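Local coordinates for putative antioxidant defense protein Mlr4105 (Mesorhizobium loti, PDB 3C1L) that probably acts in antioxidant defence with peroxiredoxin activity, as an all-helical AhpD-like protein of the carboxymuconolactone decarboxylase family, at residues P101-M106 with A114-R119; A74-S79 with M109-A114; L124-K129 with D157-A162; Y84-A89 with A163-S168. All blocks are in the same frame, centred on the assembly; numbering follows the deposited sequence.

Contact 1. Residues P101-M106 with A114-R119; sequences PALGEM and ADLSPR
Met106 and Ala114 bring their CA atoms to 6.1 Å where helix 101-109 runs beside the extended linker that enters helix 118-132. The methyl group of Ala114 faces the helix and is the centre of the contact. Met106, modelled as selenomethionine, sets CG beside its own backbone N and anti to the carbonyl carbon (chi1 -67°), and from there the chain runs out extended. That course lays the selenium alongside Ala114, with Met106 SE 3.6 Å from Ala114 CA and nearly as close to its CB. One turn earlier, a single branch of Leu103 does the touching: Leu103 CD1 stands 4.2 Å from Ala114 CB and more loosely meets Leu116 CD2 at 4.5 Å. Leu116 itself leans on Leu124 of helix 118-132. Just beyond it, Ser117 takes the N-cap position of that helix and caps a backbone N with its side chain, while its own N is bonded to Gln120 OE1. On helix 101-109, Glu105 forms salt bridges with Arg188 and with Arg188 of the second subunit. Chemically the contact is a small apolar patch near the surface, held by van der Waals packing of selenium and methyl groups, without directional bonds between the segments; polar groups lie beside it.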
loop_
_atom_site.group_PDB
_atom_site.type_symbol
_atom_site.label_atom_id
_atom_site.label_comp_id
_atom_site.label_asym_id
_atom_site.label_seq_id
_atom_site.Cartn_x
_atom_site.Cartn_y
_atom_site.Cartn_z
ATOM N N PRO B 101 6.337 13.665 29.668
ATOM C CA PRO B 101 6.513 12.269 29.257
ATOM C C PRO B 101 5.406 11.723 28.339
ATOM O O PRO B 101 5.722 11.000 27.413
ATOM C CB PRO B 101 6.494 11.516 30.581
ATOM C CG PRO B 101 6.966 12.492 31.569
ATOM C CD PRO B 101 6.335 13.786 31.132
ATOM N N ALA B 102 4.138 12.039 28.620
ATOM C CA ALA B 102 2.997 11.681 27.751
ATOM C C ALA B 102 3.116 12.188 26.293
ATOM O O ALA B 102 2.866 11.442 25.330
ATOM C CB ALA B 102 1.706 12.214 28.367
ATOM N N LEU B 103 3.494 13.453 26.116
ATOM C CA LEU B 103 3.748 13.980 24.759
ATOM C C LEU B 103 4.743 13.081 24.062
ATOM O O LEU B 103 4.568 12.733 22.884
ATOM C CB LEU B 103 4.267 15.431 24.799
ATOM C CG LEU B 103 4.682 16.016 23.448
ATOM C CD1 LEU B 103 3.472 16.245 22.601
ATOM C CD2 LEU B 103 5.468 17.328 23.652
ATOM N N GLY B 104 5.800 12.691 24.775
ATOM C CA GLY B 104 6.802 11.780 24.189
ATOM C C GLY B 104 6.139 10.515 23.649
ATOM O O GLY B 104 6.388 10.105 22.527
ATOM N N GLU B 105 5.252 9.950 24.468
ATOM C CA GLU B 105 4.541 8.723 24.154
ATOM C C GLU B 105 3.558 8.926 22.985
ATOM O O GLU B 105 3.535 8.111 22.080
ATOM C CB GLU B 105 3.865 8.151 25.401
ATOM C CG GLU B 105 4.868 7.813 26.535
ATOM C CD GLU B 105 5.786 6.619 26.211
ATOM O OE1 GLU B 105 5.369 5.444 26.391
ATOM O OE2 GLU B 105 6.935 6.852 25.779
HETATM N N MSE B 106 2.822 10.026 22.956
HETATM C CA MSE B 106 1.913 10.304 21.822
HETATM C C MSE B 106 2.601 10.426 20.484
HETATM O O MSE B 106 2.085 9.938 19.469
HETATM C CB MSE B 106 1.116 11.572 22.064
HETATM C CG MSE B 106 0.149 11.431 23.208
HETATM SE SE MSE B 106 -0.735 13.073 23.742
HETATM C CE MSE B 106 -1.971 12.316 25.023
ATOM N N ALA B 114 -2.199 13.984 20.118
ATOM C CA ALA B 114 -1.698 15.110 20.921
ATOM C C ALA B 114 -2.433 16.416 20.584
ATOM O O ALA B 114 -2.884 16.629 19.477
ATOM C CB ALA B 114 -0.205 15.263 20.759
ATOM N N ASP B 115 -2.571 17.284 21.557
ATOM C CA ASP B 115 -3.239 18.576 21.352
ATOM C C ASP B 115 -2.208 19.556 20.796
ATOM O O ASP B 115 -1.619 20.359 21.540
ATOM C CB ASP B 115 -3.771 19.022 22.699
ATOM C CG ASP B 115 -4.605 20.303 22.638
ATOM O OD1 ASP B 115 -5.364 20.537 21.662
ATOM O OD2 ASP B 115 -4.519 21.061 23.629
ATOM N N LEU B 116 -1.934 19.448 19.499
ATOM C CA LEU B 116 -0.926 20.270 18.844
ATOM C C LEU B 116 -1.537 21.527 18.227
ATOM O O LEU B 116 -2.681 21.515 17.783
ATOM C CB LEU B 116 -0.246 19.462 17.749
ATOM C CG LEU B 116 0.479 18.180 18.183
ATOM C CD1 LEU B 116 1.018 17.517 16.991
ATOM C CD2 LEU B 116 1.589 18.457 19.187
ATOM N N SER B 117 -0.767 22.609 18.176
ATOM C CA SER B 117 -1.199 23.808 17.437
ATOM C C SER B 117 -1.372 23.436 15.951
ATOM O O SER B 117 -0.854 22.383 15.512
ATOM C CB SER B 117 -0.158 24.918 17.588
ATOM O OG SER B 117 1.055 24.542 16.955
ATOM N N PRO B 118 -2.124 24.261 15.180
ATOM C CA PRO B 118 -2.244 24.174 13.715
ATOM C C PRO B 118 -0.883 24.155 13.033
ATOM O O PRO B 118 -0.658 23.354 12.163
ATOM C CB PRO B 118 -3.037 25.456 13.359
ATOM C CG PRO B 118 -3.921 25.634 14.478
ATOM C CD PRO B 118 -3.084 25.249 15.716
ATOM N N ARG B 119 0.046 24.987 13.508
ATOM C CA ARG B 119 1.423 25.012 13.017
ATOM C C ARG B 119 2.099 23.630 13.128
ATOM O O ARG B 119 2.690 23.118 12.140
ATOM C CB ARG B 119 2.209 26.028 13.823
ATOM C CG ARG B 119 3.661 26.192 13.466
ATOM C CD ARG B 119 4.365 26.979 14.542
ATOM N NE ARG B 119 5.772 26.656 14.651
ATOM C CZ ARG B 119 6.745 27.273 13.981
ATOM N NH1 ARG B 119 6.490 28.252 13.123
ATOM N NH2 ARG B 119 7.995 26.890 14.165
#

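Contact 2. Residues A74-S79 with M109-A114; sequences AVAVSS and MNFRAA
Ala76 and Ser79, one turn apart on helix 67-80, face the loop that follows helix 101-109, and each loses about as much surface to it as Met109 and Phe111 give up in return. The methyl of Ala76 approaches the Phe111 ring obliquely, with Ala76 CB 4.3 Å from Phe111 CD2. On the ring's own side of the contact, Arg112 lays CG over one face, 3.7 Å above the plane and offset toward the rim. Ser79 swings its hydroxyl opposite the backbone N (chi1 -172°), which sends OG toward the loop. Ser79 OG comes no nearer than 4.0 Å to Met109 O, a mere packing distance. Its hydrogen-bond partner is Val108 O. Met109 therefore contributes backbone, its side chain starting off in the other direction and packing on Thr88 of the second subunit. Asn110 helps to shape the loop: its OD1 accepts the backbone N of Arg112 at 3.1 Å in an Asx turn and also Arg112 NH1 at 3.0 Å. The two donors arrive from opposite faces of the amide plane. In the surrounding all-helical fold, Phe111 continues onto Leu124 and Val128 of helix 118-132, Val75 packs against Leu87 of helix 84-98, and Val77 turns to Phe165 of helix 152-175, so helix 67-80 is enclosed on several flanks.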
loop_
_atom_site.group_PDB
_atom_site.type_symbol
_atom_site.label_atom_id
_atom_site.label_comp_id
_atom_site.label_asym_id
_atom_site.label_seq_id
_atom_site.Cartn_x
_atom_site.Cartn_y
_atom_site.Cartn_z
ATOM N N ALA B 74 11.340 14.132 13.895
ATOM C CA ALA B 74 12.144 12.895 13.948
ATOM C C ALA B 74 11.316 11.717 14.398
ATOM O O ALA B 74 11.295 10.635 13.774
ATOM C CB ALA B 74 13.354 13.107 14.895
ATOM N N VAL B 75 10.591 11.924 15.492
ATOM C CA VAL B 75 9.783 10.864 16.068
ATOM C C VAL B 75 8.531 10.485 15.204
ATOM O O VAL B 75 8.159 9.312 15.145
ATOM C CB VAL B 75 9.357 11.218 17.505
ATOM C CG1 VAL B 75 8.453 10.125 18.037
ATOM C CG2 VAL B 75 10.604 11.424 18.444
ATOM N N ALA B 76 7.858 11.459 14.600
ATOM C CA ALA B 76 6.715 11.159 13.738
ATOM C C ALA B 76 7.111 10.318 12.546
ATOM O O ALA B 76 6.421 9.346 12.199
ATOM C CB ALA B 76 6.016 12.428 13.292
ATOM N N VAL B 77 8.237 10.669 11.920
ATOM C CA VAL B 77 8.755 9.909 10.816
ATOM C C VAL B 77 9.188 8.494 11.244
ATOM O O VAL B 77 8.845 7.527 10.613
ATOM C CB VAL B 77 9.969 10.594 10.197
ATOM C CG1 VAL B 77 10.683 9.606 9.206
ATOM C CG2 VAL B 77 9.565 11.890 9.591
ATOM N N SER B 78 9.930 8.413 12.342
ATOM C CA SER B 78 10.370 7.154 12.952
ATOM C C SER B 78 9.234 6.225 13.388
ATOM O O SER B 78 9.390 4.980 13.376
ATOM C CB SER B 78 11.251 7.465 14.168
ATOM O OG SER B 78 12.422 8.154 13.804
ATOM N N SER B 79 8.103 6.824 13.760
ATOM C CA SER B 79 6.876 6.091 14.096
ATOM C C SER B 79 6.249 5.413 12.879
ATOM O O SER B 79 5.889 4.247 12.893
ATOM C CB SER B 79 5.838 7.045 14.676
ATOM O OG SER B 79 4.751 6.283 15.149
HETATM N N MSE B 109 3.549 7.001 19.353
HETATM C CA MSE B 109 2.397 6.124 19.079
HETATM C C MSE B 109 1.511 6.661 17.959
HETATM O O MSE B 109 1.198 5.943 17.031
HETATM C CB MSE B 109 1.591 5.940 20.353
HETATM C CG MSE B 109 2.340 5.152 21.437
HETATM SE SE MSE B 109 1.591 5.235 23.191
HETATM C CE MSE B 109 2.675 3.906 24.101
ATOM N N ASN B 110 1.101 7.925 18.067
ATOM C CA ASN B 110 0.247 8.579 17.079
ATOM C C ASN B 110 0.080 9.997 17.497
ATOM O O ASN B 110 -0.642 10.304 18.446
ATOM C CB ASN B 110 -1.138 7.919 16.980
ATOM C CG ASN B 110 -1.879 8.293 15.724
ATOM O OD1 ASN B 110 -1.801 9.424 15.237
ATOM N ND2 ASN B 110 -2.636 7.328 15.193
ATOM N N PHE B 111 0.806 10.863 16.807
ATOM C CA PHE B 111 0.803 12.298 17.073
ATOM C C PHE B 111 -0.554 12.971 16.936
ATOM O O PHE B 111 -0.760 14.046 17.477
ATOM C CB PHE B 111 1.806 13.002 16.152
ATOM C CG PHE B 111 1.324 13.170 14.741
ATOM C CD1 PHE B 111 0.475 14.194 14.418
ATOM C CD2 PHE B 111 1.701 12.284 13.749
ATOM C CE1 PHE B 111 0.006 14.352 13.143
ATOM C CE2 PHE B 111 1.236 12.454 12.466
ATOM C CZ PHE B 111 0.390 13.484 12.162
ATOM N N ARG B 112 -1.472 12.348 16.202
ATOM C CA ARG B 112 -2.819 12.878 16.049
ATOM C C ARG B 112 -3.593 12.896 17.366
ATOM O O ARG B 112 -4.554 13.651 17.492
ATOM C CB ARG B 112 -3.597 12.064 15.014
ATOM C CG ARG B 112 -2.986 12.178 13.632
ATOM C CD ARG B 112 -3.632 11.210 12.666
ATOM N NE ARG B 112 -2.828 11.165 11.459
ATOM C CZ ARG B 112 -1.760 10.397 11.280
ATOM N NH1 ARG B 112 -1.364 9.562 12.224
ATOM N NH2 ARG B 112 -1.096 10.472 10.141
ATOM N N ALA B 113 -3.173 12.071 18.327
ATOM C CA ALA B 113 -3.735 12.084 19.695
ATOM C C ALA B 113 -3.233 13.268 20.541
ATOM O O ALA B 113 -3.757 13.523 21.582
ATOM C CB ALA B 113 -3.435 10.744 20.416
ATOM N N ALA B 114 -2.199 13.984 20.118
ATOM C CA ALA B 114 -1.698 15.110 20.921
ATOM C C ALA B 114 -2.433 16.416 20.584
ATOM O O ALA B 114 -2.884 16.629 19.477
ATOM C CB ALA B 114 -0.205 15.263 20.759
#

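Contact 3. Residues L124-K129 with D157-A162; sequences LEFAVK and DIASTA
Ala127 and Ala162 meet methyl to methyl where helices 118-132 and 152-175 pack, with 3.9 Å from Ala127 CB to Ala162 CB. The small side chains bring their CA atoms to 5.6 Å, while the segment axes pass 9.8 Å apart at a crossing angle of -48°, both running broadly the same way. Beside this alanine pair, Phe126 reaches across with CG anti to the backbone N (chi1 -175°). Its ring meets Ile158 obliquely, Phe126 CD2 standing 3.9 Å from Ile158 CG2, the branch that is itself anti to its backbone N. Ala159 comes at the ring's edge, near its plane, with its CB 4.3 Å from Phe126 CE2. One shell out, Asp141 and Leu145 of helix 139-147 pack on the Phe126 side chain, and Ala174 of the fourth subunit packs on both Phe126 and Ala159, so the contact borders a subunit interface. Ala162 is backed by Ile73 of helix 67-80, and Ile158 by Leu65. Farther round helix 152-175, Asp157 O accepts both Thr161 N and Thr161 OG1, the hydroxyl at 2.6 Å, from opposite faces of its carbonyl plane. The Asp157 carboxylate is itself held by Arg153 and by Ser63 OG, and on the partner helix Lys129 pairs with Asp141. Polar groups thus stay on the flanks, and the buried seam is entirely hydrocarbon: the backbones come nearest where two alanine methyls meet, and the Phe126 ring fills the side of the seam against Ile158 CG2 and Ala159 CB.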
loop_
_atom_site.group_PDB
_atom_site.type_symbol
_atom_site.label_atom_id
_atom_site.label_comp_id
_atom_site.label_asym_id
_atom_site.label_seq_id
_atom_site.Cartn_x
_atom_site.Cartn_y
_atom_site.Cartn_z
ATOM N N LEU B 124 3.829 18.259 10.725
ATOM C CA LEU B 124 3.857 16.846 10.921
ATOM C C LEU B 124 3.079 16.192 9.802
ATOM O O LEU B 124 3.483 15.160 9.310
ATOM C CB LEU B 124 3.280 16.481 12.314
ATOM C CG LEU B 124 4.144 16.781 13.571
ATOM C CD1 LEU B 124 3.572 16.139 14.855
ATOM C CD2 LEU B 124 5.581 16.362 13.402
ATOM N N GLU B 125 1.981 16.796 9.371
ATOM C CA GLU B 125 1.264 16.227 8.231
ATOM C C GLU B 125 2.116 16.290 6.952
ATOM O O GLU B 125 2.107 15.335 6.157
ATOM C CB GLU B 125 -0.103 16.895 8.027
ATOM C CG GLU B 125 -1.131 16.618 9.168
ATOM C CD GLU B 125 -1.716 15.201 9.181
ATOM O OE1 GLU B 125 -1.257 14.335 8.383
ATOM O OE2 GLU B 125 -2.650 14.950 10.003
ATOM N N PHE B 126 2.872 17.377 6.756
ATOM C CA PHE B 126 3.806 17.398 5.621
ATOM C C PHE B 126 4.864 16.244 5.723
ATOM O O PHE B 126 5.107 15.486 4.766
ATOM C CB PHE B 126 4.467 18.731 5.523
ATOM C CG PHE B 126 5.351 18.889 4.340
ATOM C CD1 PHE B 126 4.808 19.137 3.081
ATOM C CD2 PHE B 126 6.738 18.835 4.479
ATOM C CE1 PHE B 126 5.612 19.297 1.967
ATOM C CE2 PHE B 126 7.579 18.969 3.351
ATOM C CZ PHE B 126 7.008 19.221 2.089
ATOM N N ALA B 127 5.476 16.125 6.892
ATOM C CA ALA B 127 6.457 15.038 7.180
ATOM C C ALA B 127 5.891 13.630 6.910
ATOM O O ALA B 127 6.599 12.773 6.379
ATOM C CB ALA B 127 6.954 15.148 8.615
ATOM N N VAL B 128 4.644 13.373 7.309
ATOM C CA VAL B 128 3.946 12.110 7.008
ATOM C C VAL B 128 3.843 11.858 5.516
ATOM O O VAL B 128 4.241 10.805 5.043
ATOM C CB VAL B 128 2.491 12.051 7.577
ATOM C CG1 VAL B 128 1.762 10.874 6.988
ATOM C CG2 VAL B 128 2.494 11.955 9.093
ATOM N N LYS B 129 3.388 12.859 4.767
ATOM C CA LYS B 129 3.304 12.743 3.287
ATOM C C LYS B 129 4.674 12.579 2.619
ATOM O O LYS B 129 4.856 11.760 1.760
ATOM C CB LYS B 129 2.562 13.945 2.647
ATOM C CG LYS B 129 2.222 13.658 1.193
ATOM C CD LYS B 129 1.321 14.621 0.570
ATOM C CE LYS B 129 1.076 14.232 -0.874
ATOM N NZ LYS B 129 0.287 15.311 -1.561
ATOM N N ASP B 157 13.785 23.458 6.194
ATOM C CA ASP B 157 14.244 22.765 7.411
ATOM C C ASP B 157 13.348 21.579 7.793
ATOM O O ASP B 157 13.826 20.513 8.274
ATOM C CB ASP B 157 14.345 23.744 8.580
ATOM C CG ASP B 157 15.487 24.735 8.442
ATOM O OD1 ASP B 157 16.449 24.460 7.715
ATOM O OD2 ASP B 157 15.432 25.818 9.083
ATOM N N ILE B 158 12.046 21.755 7.589
ATOM C CA ILE B 158 11.082 20.657 7.840
ATOM C C ILE B 158 11.400 19.509 6.900
ATOM O O ILE B 158 11.489 18.332 7.322
ATOM C CB ILE B 158 9.579 21.082 7.672
ATOM C CG1 ILE B 158 9.196 22.167 8.721
ATOM C CG2 ILE B 158 8.653 19.816 7.682
ATOM C CD1 ILE B 158 8.012 23.180 8.306
ATOM N N ALA B 159 11.593 19.843 5.627
ATOM C CA ALA B 159 11.825 18.823 4.598
ATOM C C ALA B 159 13.134 18.086 4.868
ATOM O O ALA B 159 13.164 16.896 4.757
ATOM C CB ALA B 159 11.809 19.396 3.206
ATOM N N SER B 160 14.186 18.830 5.243
ATOM C CA SER B 160 15.498 18.264 5.588
ATOM C C SER B 160 15.475 17.361 6.799
ATOM O O SER B 160 16.164 16.338 6.861
ATOM C CB SER B 160 16.494 19.377 5.874
ATOM O OG SER B 160 16.939 19.979 4.686
ATOM N N THR B 161 14.709 17.777 7.797
ATOM C CA THR B 161 14.630 17.048 9.037
ATOM C C THR B 161 13.920 15.747 8.732
ATOM O O THR B 161 14.406 14.684 9.114
ATOM C CB THR B 161 13.929 17.852 10.193
ATOM O OG1 THR B 161 14.578 19.147 10.384
ATOM C CG2 THR B 161 13.997 17.056 11.463
ATOM N N ALA B 162 12.793 15.836 8.035
ATOM C CA ALA B 162 11.993 14.658 7.728
ATOM C C ALA B 162 12.779 13.669 6.808
ATOM O O ALA B 162 12.848 12.477 7.085
ATOM C CB ALA B 162 10.574 15.086 7.172
#

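Contact 4. Residues Y84-A89 with A163-S168; sequences YYCLTA and AFFNMS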
loop_
_atom_site.group_PDB
_atom_site.type_symbol
_atom_site.label_atom_id
_atom_site.label_comp_id
_atom_site.label_asym_id
_atom_site.label_seq_id
_atom_site.Cartn_x
_atom_site.Cartn_y
_atom_site.Cartn_z
ATOM N N TYR B 84 13.021 1.325 15.864
ATOM C CA TYR B 84 13.337 1.158 17.278
ATOM C C TYR B 84 14.450 2.090 17.817
ATOM O O TYR B 84 14.348 2.632 18.932
ATOM C CB TYR B 84 13.738 -0.282 17.512
ATOM C CG TYR B 84 14.125 -0.566 18.924
ATOM C CD1 TYR B 84 13.286 -0.214 19.974
ATOM C CD2 TYR B 84 15.338 -1.194 19.220
ATOM C CE1 TYR B 84 13.640 -0.462 21.284
ATOM C CE2 TYR B 84 15.683 -1.451 20.519
ATOM C CZ TYR B 84 14.828 -1.096 21.536
ATOM O OH TYR B 84 15.199 -1.353 22.814
ATOM N N TYR B 85 15.497 2.284 17.033
ATOM C CA TYR B 85 16.616 3.099 17.451
ATOM C C TYR B 85 16.121 4.513 17.702
ATOM O O TYR B 85 16.332 5.117 18.789
ATOM C CB TYR B 85 17.793 3.106 16.423
ATOM C CG TYR B 85 18.990 3.825 17.036
ATOM C CD1 TYR B 85 19.091 5.216 17.015
ATOM C CD2 TYR B 85 19.952 3.125 17.720
ATOM C CE1 TYR B 85 20.160 5.868 17.662
ATOM C CE2 TYR B 85 21.022 3.773 18.354
ATOM C CZ TYR B 85 21.115 5.134 18.328
ATOM O OH TYR B 85 22.196 5.731 18.998
ATOM N N CYS B 86 15.418 5.016 16.708
ATOM C CA CYS B 86 15.098 6.407 16.660
ATOM C C CYS B 86 13.943 6.743 17.522
ATOM O O CYS B 86 13.945 7.817 18.128
ATOM C CB CYS B 86 14.835 6.846 15.241
ATOM S SG CYS B 86 16.351 6.864 14.226
ATOM N N LEU B 87 12.984 5.821 17.640
ATOM C CA LEU B 87 11.878 6.050 18.543
ATOM C C LEU B 87 12.330 6.109 20.013
ATOM O O LEU B 87 11.842 6.939 20.795
ATOM C CB LEU B 87 10.774 5.014 18.327
ATOM C CG LEU B 87 9.995 5.170 17.024
ATOM C CD1 LEU B 87 9.076 3.975 16.744
ATOM C CD2 LEU B 87 9.185 6.489 17.041
ATOM N N THR B 88 13.270 5.236 20.361
ATOM C CA THR B 88 13.884 5.234 21.665
ATOM C C THR B 88 14.648 6.532 21.999
ATOM O O THR B 88 14.430 7.120 23.068
ATOM C CB THR B 88 14.798 4.009 21.802
ATOM O OG1 THR B 88 13.988 2.851 21.738
ATOM C CG2 THR B 88 15.602 4.002 23.127
ATOM N N ALA B 89 15.535 6.946 21.095
ATOM C CA ALA B 89 16.475 8.036 21.299
ATOM C C ALA B 89 15.838 9.412 21.214
ATOM O O ALA B 89 16.116 10.281 22.028
ATOM C CB ALA B 89 17.625 7.919 20.275
ATOM N N ALA B 163 13.458 14.224 5.817
ATOM C CA ALA B 163 14.341 13.494 4.903
ATOM C C ALA B 163 15.439 12.715 5.617
ATOM O O ALA B 163 15.637 11.533 5.363
ATOM C CB ALA B 163 14.960 14.470 3.867
ATOM N N PHE B 164 16.146 13.399 6.521
ATOM C CA PHE B 164 17.270 12.840 7.275
ATOM C C PHE B 164 16.881 11.648 8.076
ATOM O O PHE B 164 17.631 10.697 8.148
ATOM C CB PHE B 164 17.815 13.909 8.240
ATOM C CG PHE B 164 18.990 13.472 9.014
ATOM C CD1 PHE B 164 20.258 13.531 8.467
ATOM C CD2 PHE B 164 18.851 13.033 10.320
ATOM C CE1 PHE B 164 21.380 13.129 9.237
ATOM C CE2 PHE B 164 19.970 12.632 11.074
ATOM C CZ PHE B 164 21.206 12.682 10.543
ATOM N N PHE B 165 15.688 11.693 8.647
ATOM C CA PHE B 165 15.161 10.555 9.412
ATOM C C PHE B 165 14.698 9.365 8.628
ATOM O O PHE B 165 14.826 8.223 9.074
ATOM C CB PHE B 165 14.177 11.036 10.487
ATOM C CG PHE B 165 14.934 11.605 11.678
ATOM C CD1 PHE B 165 15.489 10.755 12.602
ATOM C CD2 PHE B 165 15.273 12.912 11.718
ATOM C CE1 PHE B 165 16.256 11.230 13.633
ATOM C CE2 PHE B 165 16.032 13.409 12.736
ATOM C CZ PHE B 165 16.533 12.558 13.707
ATOM N N ASN B 166 14.206 9.620 7.430
ATOM C CA ASN B 166 14.026 8.561 6.477
ATOM C C ASN B 166 15.322 7.839 6.104
ATOM O O ASN B 166 15.314 6.658 5.849
ATOM C CB ASN B 166 13.327 9.111 5.257
ATOM C CG ASN B 166 11.833 9.183 5.484
ATOM O OD1 ASN B 166 11.182 8.164 5.367
ATOM N ND2 ASN B 166 11.306 10.357 5.905
HETATM N N MSE B 167 16.441 8.563 6.092
HETATM C CA MSE B 167 17.726 7.941 5.895
HETATM C C MSE B 167 18.173 7.186 7.148
HETATM O O MSE B 167 18.633 6.074 7.036
HETATM C CB MSE B 167 18.819 8.968 5.494
HETATM C CG MSE B 167 20.240 8.481 5.756
HETATM SE SE MSE B 167 21.562 9.716 5.144
HETATM C CE MSE B 167 22.965 8.345 4.998
ATOM N N SER B 168 18.088 7.856 8.288
ATOM C CA SER B 168 18.538 7.373 9.590
ATOM C C SER B 168 17.819 6.088 9.980
ATOM O O SER B 168 18.448 5.144 10.519
ATOM C CB SER B 168 18.221 8.407 10.700
ATOM O OG SER B 168 18.968 9.602 10.589
#
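Cys86 turns its sulfur from helix 84-98 toward helix 152-175, where Phe165 and Ser168 receive it. With SG set beside its own backbone N (chi1 -70°), the sulfur comes to the rim of the Phe165 ring: Cys86 SG lies 5.5 Å from the centroid of that ring, 86° off its normal, an edge-on sulfur-aromatic contact. The nearest ring atom is Phe165 CD1, 4.3 Å from Cys86 SG. Ser168 offers its CB, also 4.3 Å from Cys86 SG, while its hydroxyl lies beside its own backbone N (chi1 -67°) and bends back to its helix. There Ser168 OG donates to Phe164 O at 3.0 Å, from well above the carbonyl plane. Phe164 CD2 sits 3.7 Å above one face of the Phe165 ring, offset toward the rim, and His90 meets that ring edge-to-face. Cys86 is the second cysteine of the CxxC motif and His90 the histidine that follows it in AhpD-like proteins, so this contact probably borders the redox site; a glycol molecule near Ser168, probably from the crystallisation liquor, may mark a pocket. Van der Waals and sulfur-aromatic contacts thus surround the sulfur on this side, with no hydrogen bond between the segments.

How the contacts relate
Following the chain from the N terminus, helix 67-80 opens contact 2 and helix 84-98 opens contact 4 soon after. Contact 1 opens on helix 101-109; contact 2 then closes in the loop at 109-114, thereby crossing both others, and contact 1 closes immediately afterwards, sharing Ala114. Contact 3 starts on helix 118-132 and closes on helix 152-175, directly before contact 4 closes on the same helix. Contacts 1 and 3 therefore lie in series within the long span of contact 4. Leu124 touches contacts 1 and 2, and Ala74 meets Phe165, knitting the helices into one bundle, with contacts 3 and 4 also reaching the fourth subunit.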